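Local coordinates for peptidase M16 inactive domain family protein (Pseudomonas fluorescens, PDB 3GWB) that is of uncertain function, carrying the inactive domain of the M16 peptidase family, a group generally assigned metal-dependent hydrolase activity, at residues D37-F42 against M94-L99; L58-L63 against F86-Y91; G241-P246 against V414-G419; S248-M253 against T318-S323. All blocks are in the same frame, centred on the assembly; numbering follows the deposited sequence.

Interaction 1 of 4, residues D37-F42 against M94-L99; sequences DLRLIF and MAVASL
Leu38 to Phe42 run antiparallel to Ala95 to Leu99, with the strand axes 4.8 Å apart at closest approach and their directions 169° apart. Leu38 with Leu99, Leu40 with Ala97 and Phe42 with Ala95 are the hydrogen-bonded pairs, each joined by two backbone bonds; Phe42 N to Ala95 O, at 2.9 Å, is nearly straight, while Ala97 N to Leu40 O is the longest of the six at 3.2 Å. At the non-hydrogen-bonded pairs Arg39-Ser98 and Ile41-Val96 the backbones still meet through CA-H groups, as where Val96 CA lies 3.3 Å from Leu40 O. The three large residues Leu38, Leu40 and Phe42 share a face with Ala95, Ala97 and Leu99. The Phe42 ring turns its edge to the neighbouring strand, CD2 standing 3.7 Å from Ala95 O, and Ala97 CB also meets that edge. On the other face Arg39, its CG anti to the backbone N (chi1 -171°) and its chain extended to NE, carries the guanidinium across Val96, whose CG1 comes over one face, 3.9 Å from NH2. Ile41 lies alongside selenomethionine Met94, CG2 against SE at 3.9 Å. Helix 105-120 covers the Leu38-Leu40-Phe42 face, and helix 365-377 touches Arg39 and Ile41 on the other. The pair is an inner antiparallel ladder of the mixed six-stranded sheet, typical of the alpha/beta domains of M16 peptidases.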
loop_
_atom_site.group_PDB
_atom_site.type_symbol
_atom_site.label_atom_id
_atom_site.label_comp_id
_atom_site.label_asym_id
_atom_site.label_seq_id
_atom_site.Cartn_x
_atom_site.Cartn_y
_atom_site.Cartn_z
ATOM N N ASP A 37 -4.951 17.628 -11.637
ATOM C CA ASP A 37 -3.936 16.592 -11.621
ATOM C C ASP A 37 -2.955 16.833 -12.753
ATOM O O ASP A 37 -3.360 17.041 -13.898
ATOM C CB ASP A 37 -4.570 15.215 -11.805
ATOM C CG ASP A 37 -5.363 14.774 -10.594
ATOM O OD1 ASP A 37 -5.850 13.626 -10.586
ATOM O OD2 ASP A 37 -5.499 15.575 -9.650
ATOM N N LEU A 38 -1.670 16.825 -12.409
ATOM C CA LEU A 38 -0.589 16.993 -13.372
ATOM C C LEU A 38 0.193 15.686 -13.342
ATOM O O LEU A 38 0.597 15.218 -12.277
ATOM C CB LEU A 38 0.319 18.159 -12.970
ATOM C CG LEU A 38 1.635 18.347 -13.732
ATOM C CD1 LEU A 38 1.354 18.579 -15.209
ATOM C CD2 LEU A 38 2.400 19.536 -13.141
ATOM N N ARG A 39 0.405 15.092 -14.508
ATOM C CA ARG A 39 1.129 13.836 -14.580
ATOM C C ARG A 39 2.183 13.926 -15.673
ATOM O O ARG A 39 1.904 14.377 -16.785
ATOM C CB ARG A 39 0.142 12.698 -14.866
ATOM C CG ARG A 39 0.702 11.283 -14.765
ATOM C CD ARG A 39 -0.418 10.277 -15.023
ATOM N NE ARG A 39 0.025 8.881 -15.015
ATOM C CZ ARG A 39 0.297 8.180 -13.919
ATOM N NH1 ARG A 39 0.177 8.737 -12.721
ATOM N NH2 ARG A 39 0.681 6.913 -14.025
ATOM N N LEU A 40 3.401 13.526 -15.332
ATOM C CA LEU A 40 4.519 13.542 -16.271
ATOM C C LEU A 40 4.932 12.105 -16.528
ATOM O O LEU A 40 5.229 11.351 -15.602
ATOM C CB LEU A 40 5.704 14.323 -15.694
ATOM C CG LEU A 40 5.737 15.852 -15.820
ATOM C CD1 LEU A 40 4.397 16.464 -15.444
ATOM C CD2 LEU A 40 6.853 16.394 -14.934
ATOM N N ILE A 41 4.934 11.721 -17.796
ATOM C CA ILE A 41 5.317 10.373 -18.164
ATOM C C ILE A 41 6.597 10.453 -18.979
ATOM O O ILE A 41 6.604 11.046 -20.055
ATOM C CB ILE A 41 4.220 9.680 -19.021
ATOM C CG1 ILE A 41 2.888 9.627 -18.263
ATOM C CG2 ILE A 41 4.644 8.262 -19.329
ATOM C CD1 ILE A 41 2.234 10.982 -18.042
ATOM N N PHE A 42 7.677 9.877 -18.457
ATOM C CA PHE A 42 8.970 9.878 -19.139
ATOM C C PHE A 42 9.270 8.487 -19.670
ATOM O O PHE A 42 8.873 7.492 -19.068
ATOM C CB PHE A 42 10.117 10.233 -18.172
ATOM C CG PHE A 42 9.990 11.582 -17.522
ATOM C CD1 PHE A 42 10.688 12.665 -18.016
ATOM C CD2 PHE A 42 9.184 11.756 -16.393
ATOM C CE1 PHE A 42 10.598 13.906 -17.404
ATOM C CE2 PHE A 42 9.087 13.000 -15.773
ATOM C CZ PHE A 42 9.795 14.076 -16.280
HETATM N N MSE A 94 8.119 3.046 -18.755
HETATM C CA MSE A 94 7.882 4.427 -18.357
HETATM C C MSE A 94 8.215 4.679 -16.891
HETATM O O MSE A 94 8.378 3.747 -16.103
HETATM C CB MSE A 94 6.425 4.847 -18.633
HETATM C CG MSE A 94 5.344 3.978 -17.982
HETATM SE SE MSE A 94 3.674 4.722 -18.025
HETATM C CE MSE A 94 3.232 4.527 -19.742
ATOM N N ALA A 95 8.345 5.956 -16.554
ATOM C CA ALA A 95 8.617 6.407 -15.195
ATOM C C ALA A 95 7.712 7.621 -15.046
ATOM O O ALA A 95 7.556 8.405 -15.986
ATOM C CB ALA A 95 10.082 6.807 -15.032
ATOM N N VAL A 96 7.118 7.782 -13.872
ATOM C CA VAL A 96 6.199 8.889 -13.674
ATOM C C VAL A 96 6.470 9.744 -12.448
ATOM O O VAL A 96 7.097 9.309 -11.479
ATOM C CB VAL A 96 4.740 8.368 -13.577
ATOM C CG1 VAL A 96 4.456 7.386 -14.721
ATOM C CG2 VAL A 96 4.516 7.680 -12.240
ATOM N N ALA A 97 6.005 10.983 -12.537
ATOM C CA ALA A 97 6.089 11.950 -11.461
ATOM C C ALA A 97 4.744 12.654 -11.588
ATOM O O ALA A 97 4.367 13.103 -12.681
ATOM C CB ALA A 97 7.228 12.910 -11.680
ATOM N N SER A 98 4.012 12.733 -10.484
ATOM C CA SER A 98 2.692 13.347 -10.506
ATOM C C SER A 98 2.442 14.298 -9.347
ATOM O O SER A 98 3.080 14.209 -8.296
ATOM C CB SER A 98 1.604 12.263 -10.504
ATOM O OG SER A 98 1.652 11.467 -9.328
ATOM N N LEU A 99 1.494 15.202 -9.554
ATOM C CA LEU A 99 1.121 16.185 -8.549
ATOM C C LEU A 99 -0.378 16.446 -8.579
ATOM O O LEU A 99 -0.945 16.723 -9.635
ATOM C CB LEU A 99 1.840 17.508 -8.809
ATOM C CG LEU A 99 1.480 18.663 -7.871
ATOM C CD1 LEU A 99 2.248 18.504 -6.571
ATOM C CD2 LEU A 99 1.838 19.990 -8.515
#

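Interaction 2 of 4, residues L58-L63 against F86-Y91; sequences LTNAML and FGNGAY
Asn60 is the main residue by which helix 55-62 meets strand 85-90, an edge strand of the six-stranded sheet, in the alpha/beta fold of the M16 family. The two segments run almost antiparallel, at 173°, with axes 7.6 Å apart. In active M16 peptidases the corresponding helix carries the zinc-binding HXXEH motif; here that signature is absent, and Asn60 and Ala61 probably stand where its glutamate and last histidine would be. The contact is small: the Asn60 amide lies against the Gly89 peptide, CG 3.7 Å from Gly89 O. Asn60 OD1 comes within 3.0 Å of Gly89 N, but the angle is too poor for a hydrogen bond. With CG anti to the backbone N (chi1 -177°), the amide is placed against that peptide, and ND2 is gripped by two acceptors beyond the segment, Tyr192 OH and Val96 O, which fix the rotation of the amide. A leucine in place of Asn60 has no ND2 and would probably leave Val96 O and Tyr192 OH without this partner. A second shell positions both elements: backbone bonds from Gly87 to Ser98 and from Gly89 to Val96 hold the edge strand to its neighbour, while Leu58 and Thr59 anchor the helix on helices 126-143 and 181-191. With helix and strand so placed, the methylene carbon Asn60 CB rests on the methyl carbon Ala90 CB, 3.8 Å away.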
loop_
_atom_site.group_PDB
_atom_site.type_symbol
_atom_site.label_atom_id
_atom_site.label_comp_id
_atom_site.label_asym_id
_atom_site.label_seq_id
_atom_site.Cartn_x
_atom_site.Cartn_y
_atom_site.Cartn_z
ATOM N N LEU A 58 15.876 3.607 -9.346
ATOM C CA LEU A 58 16.562 4.344 -8.295
ATOM C C LEU A 58 16.510 5.849 -8.552
ATOM O O LEU A 58 16.297 6.638 -7.634
ATOM C CB LEU A 58 18.011 3.864 -8.202
ATOM C CG LEU A 58 18.839 4.273 -6.984
ATOM C CD1 LEU A 58 18.062 4.037 -5.693
ATOM C CD2 LEU A 58 20.139 3.462 -6.994
ATOM N N THR A 59 16.700 6.251 -9.803
ATOM C CA THR A 59 16.664 7.666 -10.136
ATOM C C THR A 59 15.271 8.215 -9.837
ATOM O O THR A 59 15.130 9.275 -9.229
ATOM C CB THR A 59 16.996 7.918 -11.635
ATOM O OG1 THR A 59 18.290 7.388 -11.941
ATOM C CG2 THR A 59 17.009 9.420 -11.939
ATOM N N ASN A 60 14.242 7.484 -10.253
ATOM C CA ASN A 60 12.873 7.926 -10.029
ATOM C C ASN A 60 12.517 8.027 -8.550
ATOM O O ASN A 60 11.748 8.897 -8.146
ATOM C CB ASN A 60 11.894 6.989 -10.741
ATOM C CG ASN A 60 10.455 7.440 -10.596
ATOM O OD1 ASN A 60 9.753 7.024 -9.677
ATOM N ND2 ASN A 60 10.016 8.310 -11.493
ATOM N N ALA A 61 13.085 7.142 -7.743
ATOM C CA ALA A 61 12.819 7.137 -6.314
ATOM C C ALA A 61 13.537 8.274 -5.603
ATOM O O ALA A 61 13.075 8.749 -4.566
ATOM C CB ALA A 61 13.254 5.804 -5.711
HETATM N N MSE A 62 14.662 8.711 -6.163
HETATM C CA MSE A 62 15.458 9.777 -5.551
HETATM C C MSE A 62 15.022 11.208 -5.883
HETATM O O MSE A 62 15.538 12.162 -5.297
HETATM C CB MSE A 62 16.929 9.595 -5.938
HETATM C CG MSE A 62 17.611 8.349 -5.344
HETATM SE SE MSE A 62 18.099 8.577 -3.620
HETATM C CE MSE A 62 19.349 9.876 -3.834
ATOM N N LEU A 63 14.072 11.364 -6.801
ATOM C CA LEU A 63 13.615 12.691 -7.205
ATOM C C LEU A 63 13.225 13.595 -6.045
ATOM O O LEU A 63 13.753 14.700 -5.910
ATOM C CB LEU A 63 12.431 12.580 -8.173
ATOM C CG LEU A 63 12.671 11.818 -9.485
ATOM C CD1 LEU A 63 11.390 11.806 -10.305
ATOM C CD2 LEU A 63 13.796 12.474 -10.278
ATOM N N PHE A 86 2.426 14.499 -3.914
ATOM C CA PHE A 86 3.413 14.141 -4.925
ATOM C C PHE A 86 3.357 12.639 -5.134
ATOM O O PHE A 86 3.198 11.879 -4.175
ATOM C CB PHE A 86 4.824 14.551 -4.461
ATOM C CG PHE A 86 5.931 14.100 -5.382
ATOM C CD1 PHE A 86 6.150 14.737 -6.603
ATOM C CD2 PHE A 86 6.737 13.013 -5.037
ATOM C CE1 PHE A 86 7.159 14.307 -7.470
ATOM C CE2 PHE A 86 7.748 12.573 -5.896
ATOM C CZ PHE A 86 7.958 13.219 -7.115
ATOM N N GLY A 87 3.473 12.214 -6.386
ATOM C CA GLY A 87 3.457 10.792 -6.688
ATOM C C GLY A 87 4.577 10.433 -7.651
ATOM O O GLY A 87 4.997 11.266 -8.453
ATOM N N ASN A 88 5.082 9.204 -7.565
ATOM C CA ASN A 88 6.145 8.770 -8.471
ATOM C C ASN A 88 6.156 7.252 -8.599
ATOM O O ASN A 88 5.647 6.537 -7.733
ATOM C CB ASN A 88 7.512 9.272 -7.984
ATOM C CG ASN A 88 8.029 8.507 -6.771
ATOM O OD1 ASN A 88 8.828 7.579 -6.902
ATOM N ND2 ASN A 88 7.572 8.892 -5.589
ATOM N N GLY A 89 6.733 6.765 -9.688
ATOM C CA GLY A 89 6.811 5.338 -9.916
ATOM C C GLY A 89 7.559 5.060 -11.204
ATOM O O GLY A 89 7.463 5.829 -12.156
ATOM N N ALA A 90 8.315 3.968 -11.222
ATOM C CA ALA A 90 9.074 3.577 -12.402
ATOM C C ALA A 90 8.678 2.144 -12.750
ATOM O O ALA A 90 8.474 1.312 -11.862
ATOM C CB ALA A 90 10.576 3.676 -12.124
ATOM N N TYR A 91 8.565 1.871 -14.045
ATOM C CA TYR A 91 8.159 0.559 -14.528
ATOM C C TYR A 91 9.100 0.067 -15.619
ATOM O O TYR A 91 10.273 0.424 -15.633
ATOM C CB TYR A 91 6.723 0.666 -15.043
ATOM C CG TYR A 91 5.835 1.357 -14.033
ATOM C CD1 TYR A 91 5.441 0.702 -12.867
ATOM C CD2 TYR A 91 5.469 2.693 -14.193
ATOM C CE1 TYR A 91 4.710 1.357 -11.880
ATOM C CE2 TYR A 91 4.737 3.363 -13.212
ATOM C CZ TYR A 91 4.363 2.689 -12.057
ATOM O OH TYR A 91 3.653 3.338 -11.073
#

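Interaction 3 of 4, residues G241-P246 against V414-G419; sequences GHIEFP and VIVSAG
A parallel ladder at the edge of the five-stranded sheet joins Gly241-Glu244 to Val416-Gly419, the segment axes 15° apart. Gly241 N bonds to Ile415 O at 2.8 Å, Ser417 N to Gly241 O, Ile243 N to Ser417 O, and Gly419 N to Ile243 O, in the stepwise pattern of parallel strands. Past the strand, Phe245 N reaches Gly419 O at 3.0 Å from well above the carbonyl plane, 70° out of it. On one face His242 is pinned at both nitrogens within its ring plane, which fixes its rotation: ND1 pairs with Ser417 OG at 3.0 Å, almost straight, and NE2 donates to Glu244 OE1 at 3.2 Å, meeting the carboxylate from above its plane. Glu244 bends back at chi2 (59°) to bring its carboxylate to the ring, and Thr421 OG1 also bonds to OE1. The other face is apolar, with Ile243 CB against Ala418 CB at 4.1 Å and Ile243 CD1 near Val416 CG1. Strand 414-419 continues the sheet into strand 249-257 through Val416 and Ala418, helix 147-160 touches Val416 and Phe245, helix 323-340 touches Ile415 on the opposite face, and Pro246 of the second subunit packs against Phe245 and Pro246.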
loop_
_atom_site.group_PDB
_atom_site.type_symbol
_atom_site.label_atom_id
_atom_site.label_comp_id
_atom_site.label_asym_id
_atom_site.label_seq_id
_atom_site.Cartn_x
_atom_site.Cartn_y
_atom_site.Cartn_z
ATOM N N GLY A 241 9.126 -24.711 -16.821
ATOM C CA GLY A 241 10.163 -24.676 -15.811
ATOM C C GLY A 241 9.575 -24.803 -14.423
ATOM O O GLY A 241 8.432 -24.409 -14.179
ATOM N N HIS A 242 10.358 -25.362 -13.506
ATOM C CA HIS A 242 9.903 -25.536 -12.138
ATOM C C HIS A 242 10.959 -25.061 -11.163
ATOM O O HIS A 242 12.136 -25.377 -11.311
ATOM C CB HIS A 242 9.590 -27.008 -11.855
ATOM C CG HIS A 242 9.159 -27.271 -10.445
ATOM N ND1 HIS A 242 7.929 -26.880 -9.958
ATOM C CD2 HIS A 242 9.804 -27.861 -9.412
ATOM C CE1 HIS A 242 7.836 -27.219 -8.682
ATOM N NE2 HIS A 242 8.960 -27.815 -8.328
ATOM N N ILE A 243 10.533 -24.290 -10.169
ATOM C CA ILE A 243 11.443 -23.795 -9.150
ATOM C C ILE A 243 11.076 -24.486 -7.850
ATOM O O ILE A 243 9.998 -24.256 -7.304
ATOM C CB ILE A 243 11.308 -22.277 -8.953
ATOM C CG1 ILE A 243 11.539 -21.557 -10.283
ATOM C CG2 ILE A 243 12.309 -21.810 -7.906
ATOM C CD1 ILE A 243 11.346 -20.061 -10.211
ATOM N N GLU A 244 11.969 -25.343 -7.366
ATOM C CA GLU A 244 11.735 -26.079 -6.129
ATOM C C GLU A 244 11.676 -25.142 -4.931
ATOM O O GLU A 244 12.620 -24.401 -4.663
ATOM C CB GLU A 244 12.843 -27.111 -5.919
ATOM C CG GLU A 244 12.550 -28.138 -4.839
ATOM C CD GLU A 244 11.287 -28.934 -5.119
ATOM O OE1 GLU A 244 10.995 -29.199 -6.304
ATOM O OE2 GLU A 244 10.593 -29.311 -4.153
ATOM N N PHE A 245 10.556 -25.180 -4.218
ATOM C CA PHE A 245 10.348 -24.350 -3.038
ATOM C C PHE A 245 9.517 -25.208 -2.086
ATOM O O PHE A 245 8.316 -25.391 -2.291
ATOM C CB PHE A 245 9.582 -23.079 -3.417
ATOM C CG PHE A 245 9.785 -21.938 -2.465
ATOM C CD1 PHE A 245 10.957 -21.192 -2.496
ATOM C CD2 PHE A 245 8.808 -21.612 -1.531
ATOM C CE1 PHE A 245 11.154 -20.131 -1.612
ATOM C CE2 PHE A 245 8.993 -20.555 -0.642
ATOM C CZ PHE A 245 10.169 -19.814 -0.681
ATOM N N PRO A 246 10.155 -25.749 -1.034
ATOM C CA PRO A 246 9.527 -26.605 -0.025
ATOM C C PRO A 246 8.299 -26.050 0.693
ATOM O O PRO A 246 7.778 -26.695 1.603
ATOM C CB PRO A 246 10.682 -26.921 0.927
ATOM C CG PRO A 246 11.547 -25.718 0.813
ATOM C CD PRO A 246 11.552 -25.463 -0.668
ATOM N N VAL A 414 4.568 -20.364 -22.241
ATOM C CA VAL A 414 5.769 -20.605 -21.457
ATOM C C VAL A 414 5.221 -20.757 -20.049
ATOM O O VAL A 414 4.522 -19.871 -19.547
ATOM C CB VAL A 414 6.723 -19.400 -21.502
ATOM C CG1 VAL A 414 7.933 -19.658 -20.613
ATOM C CG2 VAL A 414 7.156 -19.143 -22.932
ATOM N N ILE A 415 5.519 -21.880 -19.415
ATOM C CA ILE A 415 5.004 -22.128 -18.085
ATOM C C ILE A 415 6.085 -22.236 -17.020
ATOM O O ILE A 415 7.121 -22.866 -17.221
ATOM C CB ILE A 415 4.164 -23.401 -18.091
ATOM C CG1 ILE A 415 3.105 -23.293 -19.191
ATOM C CG2 ILE A 415 3.515 -23.611 -16.732
ATOM C CD1 ILE A 415 2.404 -24.591 -19.485
ATOM N N VAL A 416 5.829 -21.606 -15.881
ATOM C CA VAL A 416 6.766 -21.632 -14.775
ATOM C C VAL A 416 6.009 -21.794 -13.471
ATOM O O VAL A 416 5.126 -20.996 -13.148
ATOM C CB VAL A 416 7.597 -20.333 -14.710
ATOM C CG1 VAL A 416 8.546 -20.383 -13.521
ATOM C CG2 VAL A 416 8.370 -20.145 -16.004
ATOM N N SER A 417 6.354 -22.838 -12.728
ATOM C CA SER A 417 5.726 -23.106 -11.446
ATOM C C SER A 417 6.778 -23.077 -10.345
ATOM O O SER A 417 7.944 -23.389 -10.580
ATOM C CB SER A 417 5.042 -24.473 -11.463
ATOM O OG SER A 417 5.973 -25.493 -11.770
ATOM N N ALA A 418 6.363 -22.686 -9.149
ATOM C CA ALA A 418 7.262 -22.636 -8.007
ATOM C C ALA A 418 6.533 -23.286 -6.849
ATOM O O ALA A 418 5.464 -22.829 -6.434
ATOM C CB ALA A 418 7.617 -21.190 -7.663
ATOM N N GLY A 419 7.110 -24.364 -6.338
ATOM C CA GLY A 419 6.504 -25.077 -5.234
ATOM C C GLY A 419 7.274 -26.356 -4.978
ATOM O O GLY A 419 8.315 -26.579 -5.592
#

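Interaction 4 of 4, residues S248-M253 against T318-S323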
loop_
_atom_site.group_PDB
_atom_site.type_symbol
_atom_site.label_atom_id
_atom_site.label_comp_id
_atom_site.label_asym_id
_atom_site.label_seq_id
_atom_site.Cartn_x
_atom_site.Cartn_y
_atom_site.Cartn_z
ATOM N N SER A 248 4.218 -24.749 1.124
ATOM C CA SER A 248 2.975 -25.542 1.043
ATOM C C SER A 248 1.957 -25.391 -0.080
ATOM O O SER A 248 1.041 -26.265 -0.267
ATOM C CB SER A 248 2.221 -25.404 2.340
ATOM O OG SER A 248 0.850 -25.707 2.136
ATOM N N GLN A 249 2.015 -24.279 -0.799
ATOM C CA GLN A 249 1.060 -24.077 -1.890
ATOM C C GLN A 249 1.919 -24.056 -3.138
ATOM O O GLN A 249 3.135 -24.015 -3.033
ATOM C CB GLN A 249 0.326 -22.768 -1.700
ATOM C CG GLN A 249 -0.613 -22.791 -0.486
ATOM C CD GLN A 249 -2.017 -22.996 -0.907
ATOM O OE1 GLN A 249 -2.807 -23.688 -0.255
ATOM N NE2 GLN A 249 -2.354 -22.386 -2.020
ATOM N N THR A 250 1.324 -24.127 -4.313
ATOM C CA THR A 250 2.139 -24.044 -5.510
ATOM C C THR A 250 1.686 -22.897 -6.386
ATOM O O THR A 250 0.497 -22.725 -6.637
ATOM C CB THR A 250 2.127 -25.348 -6.364
ATOM O OG1 THR A 250 0.777 -25.754 -6.614
ATOM C CG2 THR A 250 2.888 -26.465 -5.681
ATOM N N SER A 251 2.649 -22.102 -6.829
ATOM C CA SER A 251 2.370 -20.960 -7.681
ATOM C C SER A 251 2.496 -21.373 -9.137
ATOM O O SER A 251 3.513 -21.938 -9.538
ATOM C CB SER A 251 3.348 -19.828 -7.373
ATOM O OG SER A 251 3.399 -18.902 -8.443
ATOM N N LEU A 252 1.458 -21.089 -9.918
ATOM C CA LEU A 252 1.421 -21.434 -11.334
ATOM C C LEU A 252 1.328 -20.177 -12.194
ATOM O O LEU A 252 0.474 -19.321 -11.967
ATOM C CB LEU A 252 0.206 -22.316 -11.632
ATOM C CG LEU A 252 0.076 -23.680 -10.954
ATOM C CD1 LEU A 252 -1.326 -24.224 -11.207
ATOM C CD2 LEU A 252 1.139 -24.630 -11.493
HETATM N N MSE A 253 2.199 -20.076 -13.190
HETATM C CA MSE A 253 2.187 -18.929 -14.084
HETATM C C MSE A 253 2.366 -19.392 -15.521
HETATM O O MSE A 253 3.274 -20.166 -15.826
HETATM C CB MSE A 253 3.307 -17.956 -13.719
HETATM C CG MSE A 253 3.250 -17.448 -12.295
HETATM SE SE MSE A 253 4.415 -16.102 -12.076
HETATM C CE MSE A 253 3.592 -14.814 -12.956
ATOM N N THR A 318 -2.407 -22.849 -5.838
ATOM C CA THR A 318 -3.233 -23.981 -5.439
ATOM C C THR A 318 -2.445 -24.881 -4.502
ATOM O O THR A 318 -1.245 -24.696 -4.316
ATOM C CB THR A 318 -3.650 -24.839 -6.655
ATOM O OG1 THR A 318 -2.478 -25.338 -7.312
ATOM C CG2 THR A 318 -4.461 -24.017 -7.643
ATOM N N ARG A 319 -3.130 -25.856 -3.912
ATOM C CA ARG A 319 -2.476 -26.801 -3.021
ATOM C C ARG A 319 -1.460 -27.556 -3.877
ATOM O O ARG A 319 -1.754 -27.921 -5.016
ATOM C CB ARG A 319 -3.496 -27.780 -2.439
ATOM C CG ARG A 319 -4.729 -27.115 -1.854
ATOM C CD ARG A 319 -5.616 -28.118 -1.128
ATOM N NE ARG A 319 -5.083 -28.463 0.190
ATOM C CZ ARG A 319 -4.980 -27.600 1.198
ATOM N NH1 ARG A 319 -5.375 -26.341 1.041
ATOM N NH2 ARG A 319 -4.481 -27.993 2.364
ATOM N N ALA A 320 -0.270 -27.778 -3.325
ATOM C CA ALA A 320 0.803 -28.471 -4.031
ATOM C C ALA A 320 0.365 -29.793 -4.655
ATOM O O ALA A 320 0.743 -30.114 -5.784
ATOM C CB ALA A 320 1.976 -28.707 -3.083
ATOM N N GLU A 321 -0.435 -30.555 -3.920
ATOM C CA GLU A 321 -0.909 -31.848 -4.394
ATOM C C GLU A 321 -1.941 -31.748 -5.513
ATOM O O GLU A 321 -2.286 -32.754 -6.129
ATOM C CB GLU A 321 -1.496 -32.650 -3.229
ATOM C CG GLU A 321 -2.452 -31.857 -2.360
ATOM C CD GLU A 321 -3.216 -32.731 -1.383
ATOM O OE1 GLU A 321 -2.583 -33.593 -0.733
ATOM O OE2 GLU A 321 -4.449 -32.550 -1.260
HETATM N N MSE A 322 -2.431 -30.542 -5.778
HETATM C CA MSE A 322 -3.420 -30.352 -6.836
HETATM C C MSE A 322 -2.860 -29.588 -8.040
HETATM O O MSE A 322 -3.539 -29.441 -9.055
HETATM C CB MSE A 322 -4.638 -29.596 -6.288
HETATM C CG MSE A 322 -5.354 -30.289 -5.133
HETATM SE SE MSE A 322 -6.218 -31.816 -5.605
HETATM C CE MSE A 322 -4.980 -33.013 -5.275
ATOM N N SER A 323 -1.620 -29.120 -7.923
ATOM C CA SER A 323 -0.970 -28.329 -8.968
ATOM C C SER A 323 -0.876 -28.999 -10.331
ATOM O O SER A 323 -1.141 -28.378 -11.360
ATOM C CB SER A 323 0.433 -27.929 -8.518
ATOM O OG SER A 323 1.261 -29.070 -8.382
#
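Thr250 and Thr318 form an antiparallel hydrogen-bonded pair, with the Gln249-Arg319 pair beside it non-hydrogen-bonded, its CA atoms 4.6 Å apart; past Arg319 the second segment leaves the sheet and turns toward helix 323-340. Thr250 N to Thr318 O is short and nearly straight, 2.6 Å and 168°, and Thr318 N returns a bond to Thr250 O at 3.0 Å. Both branches of Thr250 are pressed close to the turn: CG2, anti to the carbonyl carbon, stands against Ala320, 3.3 Å from its CA, and OG1 is jammed against Ser323 CB. A further bond from Thr250 OG1 to Thr318 O, 3.2 Å and from above the carbonyl plane, is therefore doubtful. With an alanine here CG2 is gone, which would probably open a gap beside Ala320. The turn is fastened within itself by Met322 N to Arg319 O and by Ser323 OG to Ala320 O at 2.8 Å. Further along, Leu252 CD1 reaches to 4.2 Å from Ser323 O, at the start of helix 323-340. In the five-stranded mixed sheet, strand 249-257 lies between its two partners: Leu252 bonds on one side to Leu316 of strand 311-319, Ser251 and Met253 bond on the other to strand 414-419. Helix 147-160 touches Ser251 and Met253, while Gln145 of the second subunit packs on Gln249.

Overall arrangement
The four contacts form two neighbouring pairs in two separate sheets. Interactions 1 and 2, centres 9 Å apart, meet in the six-stranded sheet, where strands 95-102 and 85-90 are neighbours; interactions 3 and 4, also 9 Å apart, meet in the five-stranded sheet, where strands 414-419 and 249-257 are. Interaction 1 lies across the chain's centre from interactions 3 and 4, its own centre 36 Å from that of interaction 3. Interactions 1, 3 and 4 are buried: a long antiparallel ladder, a parallel ladder with a polar His242-Ser417 face, and a short antiparallel pair running into a turn. Interaction 2 lies at the surface, a helix-strand touch without a clear hydrogen bond across it.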